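Local coordinates for cell wall binding protein cwp8 (Peptoclostridium difficile, PDB 5J6Q) that probably attaches to the cell wall through three CWB2 domains, as a cell wall protein associated with the S-layer, at residues N4-A9 against T181-D186; I43-V48 against Q67-T72; T404-A409 against P443-G448; K417-V422 against K462-V467. One frame throughout, in Å; residues are numbered along the deposited sequence.

Contact 1 of 4, residues N4-A9 against T181-D186; sequences NYTVSA and TVKNAD
Strand 5-8 runs parallel to strand 178-183 at the border of a mixed five-stranded sheet, with Thr-6 beside Thr-181, Val-7 beside Val-182 and Ser-8 beside Lys-183. Val-7 is held through both its amide groups: its N donates to Thr-181 O and its O accepts from Lys-183 N, at 3.1 Å in each case. Thr-181 N reaches Tyr-5 O (2.9 Å) in the carbonyl plane. At the far end Ala-9 N approaches Lys-183 O (2.9 Å) from about 50° above that carbonyl's plane. Water 1 donates to Tyr-5 O and also lies 3.0 Å from Thr-181 OG1, joining backbone to side chain.

On one face Thr-6 and Thr-181 run abreast. With chi1 at -53°, the methyl CG2 of Thr-6 is turned opposite its own amide nitrogen and against the extended Lys-183 chain, whose CE comes within 3.5 Å of that CG2, a tight carbon pair. The other face is apolar: Val-7 CG2 meets Val-182 CG2 at 3.8 Å, and Val-182 CG1 lies against Ala-9 CA (3.7 Å). Leu-15 of helix 13-24 packs on Val-182 and Tyr-5 here. Beyond the strand, Asn-184 bonds through ND2 to Leu-63 O.

The chemistry is thus two-sided: a four-bond backbone ladder, its last bond off the carbonyl plane, joins the N-terminal strand to the sheet, with Val-7 and Val-182 on the apolar face, where Val-182 meets the helix, and hydroxyls and the lysine chain on the more polar side.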
loop_
_atom_site.group_PDB
_atom_site.type_symbol
_atom_site.label_atom_id
_atom_site.label_comp_id
_atom_site.label_asym_id
_atom_site.label_seq_id
_atom_site.Cartn_x
_atom_site.Cartn_y
_atom_site.Cartn_z
ATOM N N ASN A 4 -7.991 -24.574 -1.607
ATOM C CA ASN A 4 -7.137 -24.256 -2.749
ATOM C C ASN A 4 -6.330 -22.982 -2.502
ATOM O O ASN A 4 -6.892 -21.889 -2.488
ATOM C CB ASN A 4 -7.996 -24.075 -3.989
ATOM C CG ASN A 4 -8.940 -25.222 -4.228
ATOM O OD1 ASN A 4 -8.891 -25.835 -5.295
ATOM N ND2 ASN A 4 -9.747 -25.651 -3.252
ATOM N N TYR A 5 -5.014 -23.119 -2.313
ATOM C CA TYR A 5 -4.161 -21.965 -2.045
ATOM C C TYR A 5 -2.815 -21.998 -2.810
ATOM O O TYR A 5 -2.597 -22.882 -3.654
ATOM C CB TYR A 5 -3.877 -21.910 -0.544
ATOM C CG TYR A 5 -3.273 -23.214 -0.064
ATOM C CD1 TYR A 5 -1.903 -23.362 0.043
ATOM C CD2 TYR A 5 -4.075 -24.290 0.269
ATOM C CE1 TYR A 5 -1.335 -24.557 0.470
ATOM C CE2 TYR A 5 -3.524 -25.495 0.697
ATOM C CZ TYR A 5 -2.156 -25.618 0.795
ATOM O OH TYR A 5 -1.594 -26.802 1.207
ATOM N N THR A 6 -1.907 -21.066 -2.450
ATOM C CA THR A 6 -0.644 -20.922 -3.087
ATOM C C THR A 6 0.449 -20.805 -2.086
ATOM O O THR A 6 0.327 -20.103 -1.093
ATOM C CB THR A 6 -0.777 -19.711 -4.041
ATOM O OG1 THR A 6 -1.922 -19.964 -4.870
ATOM C CG2 THR A 6 0.425 -19.498 -4.878
ATOM N N VAL A 7 1.534 -21.507 -2.316
ATOM C CA VAL A 7 2.665 -21.464 -1.409
ATOM C C VAL A 7 3.838 -21.227 -2.202
ATOM O O VAL A 7 3.851 -21.530 -3.380
ATOM C CB VAL A 7 2.893 -22.809 -0.615
ATOM C CG1 VAL A 7 1.804 -22.994 0.436
ATOM C CG2 VAL A 7 2.883 -24.007 -1.578
ATOM N N SER A 8 4.860 -20.710 -1.588
ATOM C CA SER A 8 6.073 -20.549 -2.332
ATOM C C SER A 8 6.830 -21.898 -2.337
ATOM O O SER A 8 6.649 -22.704 -1.427
ATOM C CB SER A 8 6.945 -19.470 -1.710
ATOM O OG SER A 8 7.387 -19.904 -0.430
ATOM N N ALA A 9 7.650 -22.115 -3.351
ATOM C CA ALA A 9 8.487 -23.278 -3.456
ATOM C C ALA A 9 9.279 -23.428 -2.114
ATOM O O ALA A 9 9.182 -24.455 -1.459
ATOM C CB ALA A 9 9.437 -23.110 -4.644
ATOM N N THR A 181 -1.113 -24.295 -5.704
ATOM C CA THR A 181 -0.215 -23.784 -6.726
ATOM C C THR A 181 1.013 -23.542 -6.053
ATOM O O THR A 181 0.951 -23.018 -4.937
ATOM C CB THR A 181 -0.832 -22.496 -7.328
ATOM O OG1 THR A 181 -2.132 -22.876 -7.845
ATOM C CG2 THR A 181 0.056 -21.873 -8.382
ATOM N N VAL A 182 2.148 -23.934 -6.660
ATOM C CA VAL A 182 3.437 -23.725 -6.015
ATOM C C VAL A 182 4.211 -22.805 -6.887
ATOM O O VAL A 182 4.333 -23.105 -8.087
ATOM C CB VAL A 182 4.241 -25.065 -5.778
ATOM C CG1 VAL A 182 5.626 -24.731 -5.283
ATOM C CG2 VAL A 182 3.531 -25.945 -4.731
ATOM N N LYS A 183 4.759 -21.690 -6.295
ATOM C CA LYS A 183 5.457 -20.680 -7.087
ATOM C C LYS A 183 6.824 -20.379 -6.607
ATOM O O LYS A 183 7.023 -20.210 -5.398
ATOM C CB LYS A 183 4.721 -19.294 -7.045
ATOM C CG LYS A 183 3.239 -19.292 -7.269
ATOM C CD LYS A 183 2.758 -17.802 -7.419
ATOM C CE LYS A 183 1.274 -17.657 -7.693
ATOM N NZ LYS A 183 0.790 -16.233 -7.513
ATOM N N ASN A 184 7.792 -20.294 -7.515
ATOM C CA ASN A 184 9.082 -19.864 -7.025
ATOM C C ASN A 184 9.022 -18.289 -7.067
ATOM O O ASN A 184 9.306 -17.647 -8.074
ATOM C CB ASN A 184 10.165 -20.428 -7.853
ATOM C CG ASN A 184 11.526 -19.902 -7.524
ATOM O OD1 ASN A 184 11.676 -18.976 -6.727
ATOM N ND2 ASN A 184 12.597 -20.437 -8.126
ATOM N N ALA A 185 8.630 -17.706 -5.941
ATOM C CA ALA A 185 8.450 -16.254 -5.804
ATOM C C ALA A 185 8.250 -15.934 -4.354
ATOM O O ALA A 185 8.043 -16.852 -3.545
ATOM C CB ALA A 185 7.226 -15.793 -6.592
ATOM N N ASP A 186 8.298 -14.636 -4.017
ATOM C CA ASP A 186 8.113 -14.154 -2.650
ATOM C C ASP A 186 6.688 -13.720 -2.538
ATOM O O ASP A 186 6.267 -12.846 -3.301
ATOM C CB ASP A 186 9.081 -12.989 -2.380
ATOM C CG ASP A 186 10.520 -13.458 -2.423
ATOM O OD1 ASP A 186 11.261 -13.015 -3.329
ATOM O OD2 ASP A 186 10.906 -14.287 -1.550
HETATM O O HOH W 1 -4.536 -23.248 -6.033
#

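Contact 2 of 4, residues I43-V48 against Q67-T72; sequences IKVDNV and QSLKVT
The carboxylate of Asp-46 receives Lys-70 N at OD1 (3.1 Å) from above its plane, about 40° out of it. Its other oxygen, OD2, lies 3.6 Å from Leu-69 CB, the two side chains crossing at about a right angle. Water 2 donates to this OD2 and to Ser-68 O, so the carboxylate is tied to strand 68-75 directly and through solvent. Setting CG opposite the carbonyl carbon, at chi1 -75°, brings the acid alongside that strand, while Asp-46 N donates to Lys-70 O (3.0 Å). The same residue therefore both gives to and takes from Lys-70.

Asp-46 and Asn-47 are the central residues of a type I' turn, which makes a two-residue beta hairpin of strands 41-45 and 48-49. Strand 41-45 of the hairpin pairs antiparallel with strand 68-75: Lys-44 and Thr-72 form a hydrogen-bonded pair, with both N-to-O distances between Lys-44 and Thr-72 at 2.8 Å, and Val-45 faces Val-71 as a non-hydrogen-bonded pair. Thr-72 OG1 comes to 3.5 Å from Lys-44 CB. On the opposite face Ile-43 CG2 meets Val-71 CG1 (4.1 Å), and Val-45 CG1 approaches Leu-69 CD2 (4.3 Å); helix 53-61 covers Val-45, Leu-69 and Val-71 through Leu-56 and Lys-59.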
loop_
_atom_site.group_PDB
_atom_site.type_symbol
_atom_site.label_atom_id
_atom_site.label_comp_id
_atom_site.label_asym_id
_atom_site.label_seq_id
_atom_site.Cartn_x
_atom_site.Cartn_y
_atom_site.Cartn_z
ATOM N N ILE A 43 -3.581 -38.002 -7.224
ATOM C CA ILE A 43 -2.762 -36.835 -7.099
ATOM C C ILE A 43 -1.896 -36.555 -8.349
ATOM O O ILE A 43 -1.232 -37.440 -8.844
ATOM C CB ILE A 43 -1.859 -37.002 -5.951
ATOM C CG1 ILE A 43 -2.702 -37.392 -4.676
ATOM C CG2 ILE A 43 -1.037 -35.772 -5.776
ATOM C CD1 ILE A 43 -1.899 -37.176 -3.366
ATOM N N LYS A 44 -1.905 -35.306 -8.799
ATOM C CA LYS A 44 -1.175 -34.962 -9.996
ATOM C C LYS A 44 -0.453 -33.698 -9.853
ATOM O O LYS A 44 -0.749 -32.872 -9.009
ATOM C CB LYS A 44 -2.182 -34.819 -11.157
ATOM C CG LYS A 44 -2.809 -36.100 -11.520
ATOM C CD LYS A 44 -4.210 -35.861 -11.974
ATOM C CE LYS A 44 -4.508 -36.561 -13.240
ATOM N NZ LYS A 44 -5.471 -37.615 -12.970
ATOM N N VAL A 45 0.547 -33.543 -10.737
ATOM C CA VAL A 45 1.382 -32.376 -10.835
ATOM C C VAL A 45 1.217 -31.882 -12.334
ATOM O O VAL A 45 1.760 -32.555 -13.173
ATOM C CB VAL A 45 2.828 -32.814 -10.540
ATOM C CG1 VAL A 45 3.770 -31.634 -10.827
ATOM C CG2 VAL A 45 2.936 -33.253 -9.038
ATOM N N ASP A 46 0.504 -30.736 -12.628
ATOM C CA ASP A 46 0.221 -30.246 -14.024
ATOM C C ASP A 46 -0.359 -31.394 -14.736
ATOM O O ASP A 46 0.204 -31.839 -15.713
ATOM C CB ASP A 46 1.522 -29.782 -14.706
ATOM C CG ASP A 46 1.994 -28.438 -14.176
ATOM O OD1 ASP A 46 1.177 -27.730 -13.552
ATOM O OD2 ASP A 46 3.203 -28.092 -14.382
ATOM N N ASN A 47 -1.398 -31.960 -14.154
ATOM C CA ASN A 47 -2.124 -33.131 -14.631
ATOM C C ASN A 47 -1.285 -34.362 -14.965
ATOM O O ASN A 47 -1.696 -35.200 -15.784
ATOM C CB ASN A 47 -3.043 -32.762 -15.833
ATOM C CG ASN A 47 -3.888 -31.556 -15.500
ATOM O OD1 ASN A 47 -3.613 -30.430 -15.978
ATOM N ND2 ASN A 47 -4.892 -31.684 -14.660
ATOM N N VAL A 48 -0.106 -34.507 -14.369
ATOM C CA VAL A 48 0.557 -35.745 -14.673
ATOM C C VAL A 48 0.551 -36.549 -13.341
ATOM O O VAL A 48 0.960 -35.995 -12.308
ATOM C CB VAL A 48 2.000 -35.549 -15.179
ATOM C CG1 VAL A 48 2.668 -36.924 -15.357
ATOM C CG2 VAL A 48 1.983 -34.804 -16.559
ATOM N N GLN A 67 8.174 -19.079 -12.437
ATOM C CA GLN A 67 7.467 -20.313 -12.834
ATOM C C GLN A 67 6.636 -20.902 -11.707
ATOM O O GLN A 67 6.969 -20.797 -10.522
ATOM C CB GLN A 67 8.492 -21.361 -13.321
ATOM C CG GLN A 67 9.088 -20.993 -14.682
ATOM C CD GLN A 67 9.779 -22.191 -15.307
ATOM O OE1 GLN A 67 10.565 -22.917 -14.644
ATOM N NE2 GLN A 67 9.498 -22.433 -16.584
ATOM N N SER A 68 5.584 -21.555 -12.066
ATOM C CA SER A 68 4.735 -22.170 -11.074
ATOM C C SER A 68 4.232 -23.527 -11.610
ATOM O O SER A 68 4.393 -23.820 -12.815
ATOM C CB SER A 68 3.596 -21.200 -10.739
ATOM O OG SER A 68 2.526 -21.213 -11.671
ATOM N N LEU A 69 3.626 -24.375 -10.719
ATOM C CA LEU A 69 3.057 -25.637 -11.175
ATOM C C LEU A 69 1.871 -25.881 -10.258
ATOM O O LEU A 69 1.822 -25.279 -9.160
ATOM C CB LEU A 69 4.076 -26.821 -11.088
ATOM C CG LEU A 69 4.750 -27.005 -9.684
ATOM C CD1 LEU A 69 3.781 -27.551 -8.625
ATOM C CD2 LEU A 69 5.982 -28.029 -9.811
ATOM N N LYS A 70 0.947 -26.715 -10.638
ATOM C CA LYS A 70 -0.158 -26.952 -9.697
ATOM C C LYS A 70 -0.188 -28.409 -9.256
ATOM O O LYS A 70 0.097 -29.258 -10.060
ATOM C CB LYS A 70 -1.557 -26.696 -10.351
ATOM C CG LYS A 70 -1.804 -25.292 -10.962
ATOM C CD LYS A 70 -2.938 -25.364 -12.060
ATOM C CE LYS A 70 -3.185 -24.046 -12.794
ATOM N NZ LYS A 70 -4.084 -24.228 -13.995
ATOM N N VAL A 71 -0.546 -28.667 -7.991
ATOM C CA VAL A 71 -0.762 -30.004 -7.480
ATOM C C VAL A 71 -2.215 -30.233 -7.280
ATOM O O VAL A 71 -2.840 -29.505 -6.531
ATOM C CB VAL A 71 -0.067 -30.243 -6.156
ATOM C CG1 VAL A 71 -0.272 -31.709 -5.745
ATOM C CG2 VAL A 71 1.400 -29.905 -6.249
ATOM N N THR A 72 -2.784 -31.225 -7.924
ATOM C CA THR A 72 -4.168 -31.451 -7.680
ATOM C C THR A 72 -4.255 -32.768 -6.885
ATOM O O THR A 72 -3.531 -33.760 -7.156
ATOM C CB THR A 72 -5.019 -31.515 -9.012
ATOM O OG1 THR A 72 -4.599 -32.646 -9.757
ATOM C CG2 THR A 72 -4.922 -30.204 -9.841
HETATM O O HOH W 2 4.389 -25.700 -14.782
HETATM O O HOH W 3 -2.212 -31.234 -11.469
#

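Contact 3 of 4, residues T404-A409 against P443-G448; sequences TSLEIA and PIIVTG
Ile-445 and Ala-409 meet at the apolar centre, where the methyl CD1 of the isoleucine lies 3.6 Å from CB of the alanine. A chi2 near -57° turns CD1 toward Ala-409, while the isoleucine's branch CG2 reaches Leu-406 CD2 at 4.2 Å. Leu-406 and Ile-445 cross at about a right angle, touching through these two methyls. One step along, Ala-409 CB also borders the proline ring at Pro-443 CB (4.1 Å), and the small alanine lets the two backbones come near, the CA atoms of Ala-409 and Pro-443 being 5.3 Å apart. Ala-455, Leu-458 and Leu-459 of helix 453-459 add to this apolar patch over Leu-406, Ala-409 and Ile-445.

Toward the other end the packing turns polar at Ser-405. Its CB rests against Val-446 CG2 (3.7 Å) and its hydroxyl OG takes the amide of Val-446 (OG to N 3.0 Å) in an almost straight bond, 169° at the hydrogen. The same OG is bonded to Phe-402 O in the preceding turn of the helix, which fixes its rotation; the buried hydroxyl so links helix backbone and strand backbone.

Strand 444-447 is the outermost of a four-stranded parallel sheet, paired through Ile-445 with strand 418-423, and Ser-405 meets an amide turned away from that neighbour. Helix 401-410 is laid along this edge strand, nearly antiparallel to it (161°), an alpha/beta packing consistent with a toprim-like fold of the CWB2 domain.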
loop_
_atom_site.group_PDB
_atom_site.type_symbol
_atom_site.label_atom_id
_atom_site.label_comp_id
_atom_site.label_asym_id
_atom_site.label_seq_id
_atom_site.Cartn_x
_atom_site.Cartn_y
_atom_site.Cartn_z
ATOM N N THR A 404 22.344 36.821 11.158
ATOM C CA THR A 404 22.455 35.775 10.175
ATOM C C THR A 404 21.521 36.050 9.003
ATOM O O THR A 404 21.941 35.872 7.860
ATOM C CB THR A 404 22.222 34.467 10.868
ATOM O OG1 THR A 404 23.313 34.325 11.812
ATOM C CG2 THR A 404 22.147 33.268 9.873
ATOM N N SER A 405 20.303 36.565 9.247
ATOM C CA SER A 405 19.396 36.760 8.142
ATOM C C SER A 405 19.962 37.771 7.190
ATOM O O SER A 405 19.879 37.556 5.991
ATOM C CB SER A 405 17.984 37.122 8.622
ATOM O OG SER A 405 17.791 38.470 9.037
ATOM N N LEU A 406 20.579 38.877 7.694
ATOM C CA LEU A 406 21.187 39.846 6.750
ATOM C C LEU A 406 22.351 39.171 5.936
ATOM O O LEU A 406 22.519 39.429 4.752
ATOM C CB LEU A 406 21.695 41.075 7.535
ATOM C CG LEU A 406 20.618 41.695 8.426
ATOM C CD1 LEU A 406 21.254 42.469 9.597
ATOM C CD2 LEU A 406 19.762 42.620 7.589
ATOM N N GLU A 407 23.133 38.310 6.555
ATOM C CA GLU A 407 24.172 37.601 5.809
ATOM C C GLU A 407 23.543 36.729 4.698
ATOM O O GLU A 407 24.030 36.741 3.565
ATOM C CB GLU A 407 24.999 36.731 6.756
ATOM C CG GLU A 407 25.776 37.569 7.760
ATOM C CD GLU A 407 26.703 38.576 7.084
ATOM O OE1 GLU A 407 26.890 39.667 7.646
ATOM O OE2 GLU A 407 27.239 38.281 5.985
ATOM N N ILE A 408 22.433 35.981 5.018
ATOM C CA ILE A 408 21.757 35.148 3.998
ATOM C C ILE A 408 21.345 36.074 2.928
ATOM O O ILE A 408 21.544 35.837 1.725
ATOM C CB ILE A 408 20.467 34.469 4.574
ATOM C CG1 ILE A 408 20.829 33.364 5.545
ATOM C CG2 ILE A 408 19.605 33.940 3.460
ATOM C CD1 ILE A 408 19.559 32.888 6.351
ATOM N N ALA A 409 20.668 37.140 3.395
ATOM C CA ALA A 409 20.165 38.175 2.516
ATOM C C ALA A 409 21.248 38.623 1.516
ATOM O O ALA A 409 20.957 38.747 0.320
ATOM C CB ALA A 409 19.715 39.355 3.343
ATOM N N PRO A 443 14.369 38.289 -0.029
ATOM C CA PRO A 443 14.982 37.937 1.241
ATOM C C PRO A 443 13.947 37.979 2.354
ATOM O O PRO A 443 12.876 38.604 2.244
ATOM C CB PRO A 443 16.089 38.996 1.408
ATOM C CG PRO A 443 15.694 40.107 0.485
ATOM C CD PRO A 443 15.029 39.448 -0.651
ATOM N N ILE A 444 14.302 37.349 3.463
ATOM C CA ILE A 444 13.433 37.325 4.586
ATOM C C ILE A 444 14.284 37.922 5.645
ATOM O O ILE A 444 15.229 37.283 6.101
ATOM C CB ILE A 444 13.016 35.870 4.958
ATOM C CG1 ILE A 444 11.985 35.311 3.940
ATOM C CG2 ILE A 444 12.453 35.863 6.355
ATOM C CD1 ILE A 444 11.819 33.769 4.108
ATOM N N ILE A 445 13.938 39.126 6.070
ATOM C CA ILE A 445 14.757 39.804 7.040
ATOM C C ILE A 445 14.092 39.625 8.357
ATOM O O ILE A 445 12.889 39.873 8.480
ATOM C CB ILE A 445 14.851 41.299 6.595
ATOM C CG1 ILE A 445 15.501 41.405 5.167
ATOM C CG2 ILE A 445 15.647 42.083 7.632
ATOM C CD1 ILE A 445 16.915 40.733 5.118
ATOM N N VAL A 446 14.848 39.190 9.314
ATOM C CA VAL A 446 14.389 38.948 10.659
ATOM C C VAL A 446 14.859 40.176 11.473
ATOM O O VAL A 446 16.040 40.516 11.372
ATOM C CB VAL A 446 15.053 37.671 11.145
ATOM C CG1 VAL A 446 14.641 37.349 12.577
ATOM C CG2 VAL A 446 14.722 36.505 10.217
ATOM N N THR A 447 13.961 40.806 12.303
ATOM C CA THR A 447 14.363 41.997 13.047
ATOM C C THR A 447 13.923 41.959 14.522
ATOM O O THR A 447 12.958 41.267 14.901
ATOM C CB THR A 447 13.798 43.252 12.324
ATOM O OG1 THR A 447 14.361 44.434 12.937
ATOM C CG2 THR A 447 12.262 43.323 12.395
ATOM N N GLY A 448 14.670 42.698 15.356
ATOM C CA GLY A 448 14.376 42.782 16.771
ATOM C C GLY A 448 13.450 43.958 16.915
ATOM O O GLY A 448 12.828 44.370 15.942
#

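Contact 4 of 4, residues K417-V422 against K462-V467; sequences KTAFVV and KELEIV
Backbone hydrogen bonds join strand 418-422 to strand 463-467, two parallel strands that form the inner pair of a four-stranded sheet. Ala-419 and Val-421 serve on one strand and Glu-463, Glu-465 and Val-467 on the other. Val-421 N to Glu-465 O is 2.8 Å and Val-467 N to Val-421 O is 3.0 Å, whereas the link from Glu-463 N to Lys-417 O (3.3 Å) is weak, the ladder fading toward the strand starts.

Apolar contacts fill one face between the strands and helices 453-459 and 475-484. Ala-419 CB presses on Leu-464 CD2 at 3.5 Å, a tight pair; Val-421 and Ile-466 follow, and Leu-459 and Leu-481 close over them.

On the opposite face Phe-420 is flanked by Glu-465, with ring and carboxylate planes only 14° apart. Glu-465 CG stands opposite its backbone N (chi1 180°), which lays CB and CG along Phe-420 CE2 and CD2; CE2 touches CB at 3.6 Å. Val-467 CG2 is 4.1 Å from Phe-420 CD2. The acid end of Glu-465 makes weak links to Lys-508 and Tyr-509.

Between the two strands the ionic contact is at their start, where a salt bridge from Lys-417 NZ to Glu-463 OE2 is doubtful: NZ sits too near Glu-463 CD, and Glu-463 is poorly ordered.

The chemistry implies a pairing carried by the buried backbone ladder and aliphatic packing, with a glutamate whose methylenes lie along an aromatic ring.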
loop_
_atom_site.group_PDB
_atom_site.type_symbol
_atom_site.label_atom_id
_atom_site.label_comp_id
_atom_site.label_asym_id
_atom_site.label_seq_id
_atom_site.Cartn_x
_atom_site.Cartn_y
_atom_site.Cartn_z
ATOM N N LYS A 417 13.088 42.606 -6.290
ATOM C CA LYS A 417 12.188 43.754 -6.057
ATOM C C LYS A 417 11.317 43.599 -4.805
ATOM O O LYS A 417 10.538 44.491 -4.466
ATOM C CB LYS A 417 11.268 43.943 -7.277
ATOM C CG LYS A 417 10.030 43.047 -7.247
ATOM C CD LYS A 417 8.767 43.782 -7.672
ATOM C CE LYS A 417 8.564 45.060 -6.890
ATOM N NZ LYS A 417 7.347 45.004 -6.039
ATOM N N THR A 418 11.437 42.466 -4.126
ATOM C CA THR A 418 10.638 42.214 -2.941
ATOM C C THR A 418 11.480 41.716 -1.782
ATOM O O THR A 418 12.531 41.070 -1.957
ATOM C CB THR A 418 9.525 41.197 -3.284
ATOM O OG1 THR A 418 9.140 40.512 -2.103
ATOM C CG2 THR A 418 9.978 40.150 -4.290
ATOM N N ALA A 419 11.023 42.055 -0.579
ATOM C CA ALA A 419 11.674 41.604 0.625
ATOM C C ALA A 419 10.614 41.468 1.732
ATOM O O ALA A 419 9.604 42.178 1.721
ATOM C CB ALA A 419 12.765 42.553 1.025
ATOM N N PHE A 420 10.832 40.532 2.646
ATOM C CA PHE A 420 9.860 40.224 3.694
ATOM C C PHE A 420 10.426 40.534 5.028
ATOM O O PHE A 420 11.609 40.284 5.221
ATOM C CB PHE A 420 9.508 38.707 3.668
ATOM C CG PHE A 420 8.541 38.437 2.569
ATOM C CD1 PHE A 420 8.955 37.829 1.396
ATOM C CD2 PHE A 420 7.225 38.868 2.663
ATOM C CE1 PHE A 420 8.077 37.668 0.351
ATOM C CE2 PHE A 420 6.344 38.697 1.602
ATOM C CZ PHE A 420 6.776 38.104 0.460
ATOM N N VAL A 421 9.622 41.035 5.954
ATOM C CA VAL A 421 10.141 41.336 7.304
ATOM C C VAL A 421 9.350 40.626 8.311
ATOM O O VAL A 421 8.130 40.684 8.290
ATOM C CB VAL A 421 10.137 42.858 7.637
ATOM C CG1 VAL A 421 10.191 43.070 9.151
ATOM C CG2 VAL A 421 11.338 43.519 6.982
ATOM N N VAL A 422 10.034 39.948 9.234
ATOM C CA VAL A 422 9.365 39.110 10.249
ATOM C C VAL A 422 10.080 39.306 11.542
ATOM O O VAL A 422 11.231 39.773 11.518
ATOM C CB VAL A 422 9.429 37.594 9.755
ATOM C CG1 VAL A 422 8.942 37.481 8.275
ATOM C CG2 VAL A 422 10.857 37.051 9.853
ATOM N N LYS A 462 13.355 49.138 -2.226
ATOM C CA LYS A 462 12.591 47.966 -2.644
ATOM C C LYS A 462 11.228 47.919 -1.948
ATOM O O LYS A 462 11.033 48.568 -0.922
ATOM C CB LYS A 462 13.379 46.674 -2.335
ATOM C CG LYS A 462 14.872 46.905 -2.086
ATOM C CD LYS A 462 15.732 45.958 -2.917
ATOM C CE LYS A 462 17.144 46.475 -3.078
ATOM N NZ LYS A 462 18.153 45.448 -2.692
ATOM N N GLU A 463 10.281 47.166 -2.517
ATOM C CA GLU A 463 8.947 47.002 -1.935
ATOM C C GLU A 463 8.977 45.903 -0.855
ATOM O O GLU A 463 9.417 44.783 -1.114
ATOM C CB GLU A 463 7.932 46.655 -3.028
ATOM C CG GLU A 463 7.820 47.754 -4.068
ATOM C CD GLU A 463 6.581 47.613 -4.928
ATOM O OE1 GLU A 463 5.562 47.088 -4.434
ATOM O OE2 GLU A 463 6.635 48.024 -6.100
ATOM N N LEU A 464 8.485 46.233 0.341
ATOM C CA LEU A 464 8.515 45.372 1.499
ATOM C C LEU A 464 7.133 44.894 1.984
ATOM O O LEU A 464 6.109 45.533 1.753
ATOM C CB LEU A 464 9.240 46.162 2.627
ATOM C CG LEU A 464 10.610 46.718 2.208
ATOM C CD1 LEU A 464 11.069 47.899 3.092
ATOM C CD2 LEU A 464 11.611 45.584 2.270
ATOM N N GLU A 465 7.117 43.748 2.656
ATOM C CA GLU A 465 5.881 43.179 3.205
ATOM C C GLU A 465 6.225 42.639 4.584
ATOM O O GLU A 465 7.295 42.059 4.766
ATOM C CB GLU A 465 5.320 42.074 2.285
ATOM C CG GLU A 465 4.041 41.432 2.801
ATOM C CD GLU A 465 2.784 41.847 2.020
ATOM O OE1 GLU A 465 1.853 42.354 2.660
ATOM O OE2 GLU A 465 2.715 41.664 0.788
ATOM N N ILE A 466 5.353 42.874 5.557
ATOM C CA ILE A 466 5.580 42.382 6.908
ATOM C C ILE A 466 4.692 41.170 7.181
ATOM O O ILE A 466 3.531 41.181 6.763
ATOM C CB ILE A 466 5.282 43.494 7.923
ATOM C CG1 ILE A 466 5.970 44.807 7.482
ATOM C CG2 ILE A 466 5.792 43.049 9.284
ATOM C CD1 ILE A 466 5.886 45.937 8.519
ATOM N N VAL A 467 5.230 40.157 7.885
ATOM C CA VAL A 467 4.500 38.924 8.207
ATOM C C VAL A 467 4.612 38.744 9.724
ATOM O O VAL A 467 5.681 38.460 10.244
ATOM C CB VAL A 467 5.018 37.672 7.409
ATOM C CG1 VAL A 467 4.198 36.419 7.793
ATOM C CG2 VAL A 467 4.882 37.895 5.904
#

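From the N terminus, strand 5-8 opens contact 1, which closes only when the chain returns at 178-183. Contact 2 opens and closes within that long loop, and the two meet in one sheet because strands 68-75 and 178-183 are neighbours: Leu-69 O receives Val-182 N. Further along, contacts 3 and 4 interleave, since helix 401-410 and strand 418-423 come first and strands 444-447 and 463-467 answer in the same order. They share a second, parallel sheet through strand 418-423, joined to Ile-445 and Pro-443 by Phe-420. The two pairs lie far apart on opposite sides of the chain's centre, contacts 1 and 3 being about 62 Å apart between centres.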